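Local coordinates for heme-binding protein A (Haemophilus parasuis 29755, PDB 3TPA), which probably binds glutathione as a periplasmic solute-binding protein of the Pasteurellaceae, although it is named as a heme-binding protein, at residues Pro128-Ser133 / Lys148-Phe153. The protein carries 1 engineered substitution. Numbering follows the deposited sequence.
Sequences PSILKS and KPNTPF
I130 and N150 make the closest side-chain approach here: CD1 of I130 stands over the face of the N150 amide, almost directly above ND2, at 4.1 Å. The two side chains cross at about a right angle. I130 gets there by holding CD1 out on an extended second torsion (chi2 175°), while in N150 the amide carbon CG lies anti to the backbone N (chi1 -178°), which carries the group across to the methyl. This is van der Waals contact; no hydrogen bond joins the two segments.

Deeper in, the buried F153 ring takes over from N150. I130 CG2 comes to 4.6 Å from F153 CD1, and L131 CG sits 4.7 Å from F153 CE1, so even here the fit is moderate. A type I turn from N150 to F153 puts amide and ring on the same short piece of chain, closed by the bond from F153 N to N150 O.

The outer side is looser. I130 O and K148 N are 4.4 Å apart, and the lysine chain leads away from the helix end, staying exposed.

The contact sits where helix 127-130 passes into strand 131-136, an outermost strand of the antiparallel sheet, and where the chain leaves its hairpin partner 141-146 for helix 153-156. I130 pairs through its backbone with N147, and further along K132 and S133 form a classic beta bulge opposite T145. F153 packs on I144 and edge-to-face with Y70, while T151 OG1 bonds to I455 O, tying the turn to the loop before helix 458-475.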
ATOM      1  N   PRO A 128      -4.548  -2.595 -17.129  1.00 22.76           N
ATOM      2  CA  PRO A 128      -4.559  -2.683 -18.594  1.00 21.86           C
ATOM      3  C   PRO A 128      -4.894  -4.095 -19.070  1.00 22.54           C
ATOM      4  O   PRO A 128      -5.433  -4.274 -20.154  1.00 21.82           O
ATOM      5  CB  PRO A 128      -3.122  -2.334 -18.975  1.00 20.81           C
ATOM      6  CG  PRO A 128      -2.634  -1.451 -17.867  1.00 20.66           C
ATOM      7  CD  PRO A 128      -3.303  -1.994 -16.614  1.00 20.09           C
ATOM      8  N   SER A 129      -4.559  -5.086 -18.262  1.00 22.81           N
ATOM      9  CA  SER A 129      -4.764  -6.471 -18.648  1.00 27.76           C
ATOM     10  C   SER A 129      -5.989  -7.089 -17.975  1.00 32.07           C
ATOM     11  O   SER A 129      -6.574  -8.033 -18.490  1.00 27.61           O
ATOM     12  CB  SER A 129      -3.511  -7.295 -18.334  1.00 28.63           C
ATOM     13  OG  SER A 129      -3.176  -7.222 -16.965  1.00 30.60           O
ATOM     14  N   ILE A 130      -6.373  -6.550 -16.821  1.00 24.32           N
ATOM     15  CA  ILE A 130      -7.529  -7.052 -16.083  1.00 21.36           C
ATOM     16  C   ILE A 130      -8.848  -6.456 -16.591  1.00 27.51           C
ATOM     17  O   ILE A 130      -9.872  -7.133 -16.646  1.00 23.49           O
ATOM     18  CB  ILE A 130      -7.371  -6.756 -14.581  1.00 29.28           C
ATOM     19  CG1 ILE A 130      -6.257  -7.628 -13.999  1.00 36.41           C
ATOM     20  CG2 ILE A 130      -8.682  -6.982 -13.845  1.00 34.90           C
ATOM     21  CD1 ILE A 130      -5.931  -7.345 -12.554  1.00 35.85           C
ATOM     22  N   LEU A 131      -8.808  -5.181 -16.972  1.00 22.23           N
ATOM     23  CA  LEU A 131     -10.008  -4.429 -17.317  1.00 23.18           C
ATOM     24  C   LEU A 131     -10.409  -4.592 -18.780  1.00 28.19           C
ATOM     25  O   LEU A 131      -9.641  -4.254 -19.684  1.00 34.50           O
ATOM     26  CB  LEU A 131      -9.764  -2.943 -17.055  1.00 28.52           C
ATOM     27  CG  LEU A 131     -10.713  -2.159 -16.154  1.00 33.25           C
ATOM     28  CD1 LEU A 131     -10.433  -0.668 -16.305  1.00 27.21           C
ATOM     29  CD2 LEU A 131     -12.163  -2.467 -16.482  1.00 30.83           C
ATOM     30  N   LYS A 132     -11.614  -5.077 -19.040  1.00 18.64           N
ATOM     31  CA  LYS A 132     -12.029  -5.164 -20.429  1.00 23.29           C
ATOM     32  C   LYS A 132     -12.755  -3.896 -20.855  1.00 26.21           C
ATOM     33  O   LYS A 132     -12.504  -3.363 -21.934  1.00 25.10           O
ATOM     34  CB  LYS A 132     -12.907  -6.388 -20.697  1.00 29.16           C
ATOM     35  CG  LYS A 132     -13.485  -6.415 -22.116  1.00 25.81           C
ATOM     36  CD  LYS A 132     -14.314  -7.676 -22.370  1.00 35.69           C
ATOM     37  CE  LYS A 132     -13.510  -8.742 -23.103  1.00 45.75           C
ATOM     38  NZ  LYS A 132     -14.243 -10.036 -23.186  1.00 54.31           N
ATOM     39  N   SER A 133     -13.657  -3.410 -20.011  1.00 18.10           N
ATOM     40  CA  SER A 133     -14.456  -2.262 -20.410  1.00 19.38           C
ATOM     41  C   SER A 133     -15.210  -1.619 -19.259  1.00 18.50           C
ATOM     42  O   SER A 133     -15.552  -2.267 -18.275  1.00 21.31           O
ATOM     43  CB  SER A 133     -15.437  -2.664 -21.523  1.00 19.73           C
ATOM     44  OG  SER A 133     -16.413  -3.559 -21.027  1.00 16.34           O
ATOM     45  N   LYS A 148     -10.721 -11.480 -17.044  1.00 18.83           N
ATOM     46  CA  LYS A 148     -10.869 -12.728 -16.304  1.00 22.67           C
ATOM     47  C   LYS A 148     -11.285 -12.406 -14.885  1.00 19.23           C
ATOM     48  O   LYS A 148     -11.161 -11.271 -14.466  1.00 18.24           O
ATOM     49  CB  LYS A 148      -9.595 -13.586 -16.353  1.00 25.47           C
ATOM     50  CG  LYS A 148      -8.340 -12.961 -15.768  1.00 38.23           C
ATOM     51  CD  LYS A 148      -7.097 -13.806 -16.099  1.00 42.06           C
ATOM     52  CE  LYS A 148      -7.098 -15.143 -15.366  1.00 51.87           C
ATOM     53  NZ  LYS A 148      -5.933 -16.005 -15.734  1.00 55.58           N
ATOM     54  N   PRO A 149     -11.818 -13.395 -14.153  1.00 17.00           N
ATOM     55  CA  PRO A 149     -12.309 -13.073 -12.811  1.00 14.60           C
ATOM     56  C   PRO A 149     -11.165 -12.649 -11.924  1.00 19.15           C
ATOM     57  O   PRO A 149     -10.060 -13.190 -12.038  1.00 14.49           O
ATOM     58  CB  PRO A 149     -12.885 -14.403 -12.319  1.00 19.25           C
ATOM     59  CG  PRO A 149     -13.183 -15.177 -13.570  1.00 20.12           C
ATOM     60  CD  PRO A 149     -12.112 -14.789 -14.533  1.00 17.78           C
ATOM     61  N   ASN A 150     -11.432 -11.686 -11.049  1.00 11.29           N
ATOM     62  CA  ASN A 150     -10.415 -11.177 -10.167  1.00 20.84           C
ATOM     63  C   ASN A 150     -11.063 -10.589  -8.929  1.00 17.00           C
ATOM     64  O   ASN A 150     -11.448  -9.429  -8.923  1.00 16.62           O
ATOM     65  CB  ASN A 150      -9.591 -10.097 -10.868  1.00 16.61           C
ATOM     66  CG  ASN A 150      -8.484  -9.574 -10.000  1.00 24.31           C
ATOM     67  OD1 ASN A 150      -8.652  -8.582  -9.291  1.00 30.24           O
ATOM     68  ND2 ASN A 150      -7.339 -10.238 -10.043  1.00 23.14           N
ATOM     69  N   THR A 151     -11.190 -11.392  -7.882  1.00 15.19           N
ATOM     70  CA  THR A 151     -11.868 -10.935  -6.672  1.00 17.67           C
ATOM     71  C   THR A 151     -11.312  -9.634  -6.046  1.00 19.07           C
ATOM     72  O   THR A 151     -12.077  -8.802  -5.549  1.00 17.12           O
ATOM     73  CB  THR A 151     -11.920 -12.048  -5.632  1.00 18.32           C
ATOM     74  OG1 THR A 151     -12.536 -13.191  -6.233  1.00 16.33           O
ATOM     75  CG2 THR A 151     -12.721 -11.609  -4.410  1.00 18.47           C
ATOM     76  N   PRO A 152      -9.988  -9.456  -6.064  1.00 14.10           N
ATOM     77  CA  PRO A 152      -9.408  -8.234  -5.474  1.00 11.72           C
ATOM     78  C   PRO A 152      -9.831  -6.947  -6.180  1.00 19.32           C
ATOM     79  O   PRO A 152      -9.667  -5.859  -5.637  1.00 16.88           O
ATOM     80  CB  PRO A 152      -7.906  -8.449  -5.658  1.00 14.06           C
ATOM     81  CG  PRO A 152      -7.745  -9.929  -5.649  1.00 17.22           C
ATOM     82  CD  PRO A 152      -8.944 -10.432  -6.422  1.00 12.70           C
ATOM     83  N   PHE A 153     -10.365  -7.069  -7.388  1.00 15.55           N
ATOM     84  CA  PHE A 153     -10.791  -5.897  -8.138  1.00 12.77           C
ATOM     85  C   PHE A 153     -11.709  -4.959  -7.353  1.00 15.87           C
ATOM     86  O   PHE A 153     -11.583  -3.744  -7.458  1.00 19.70           O
ATOM     87  CB  PHE A 153     -11.466  -6.302  -9.455  1.00 12.84           C
ATOM     88  CG  PHE A 153     -11.870  -5.119 -10.292  1.00 15.88           C
ATOM     89  CD1 PHE A 153     -10.902  -4.313 -10.876  1.00 15.71           C
ATOM     90  CD2 PHE A 153     -13.210  -4.781 -10.456  1.00 16.71           C
ATOM     91  CE1 PHE A 153     -11.265  -3.199 -11.627  1.00 19.28           C
ATOM     92  CE2 PHE A 153     -13.577  -3.671 -11.207  1.00 17.79           C
ATOM     93  CZ  PHE A 153     -12.604  -2.880 -11.793  1.00 14.53           C
TER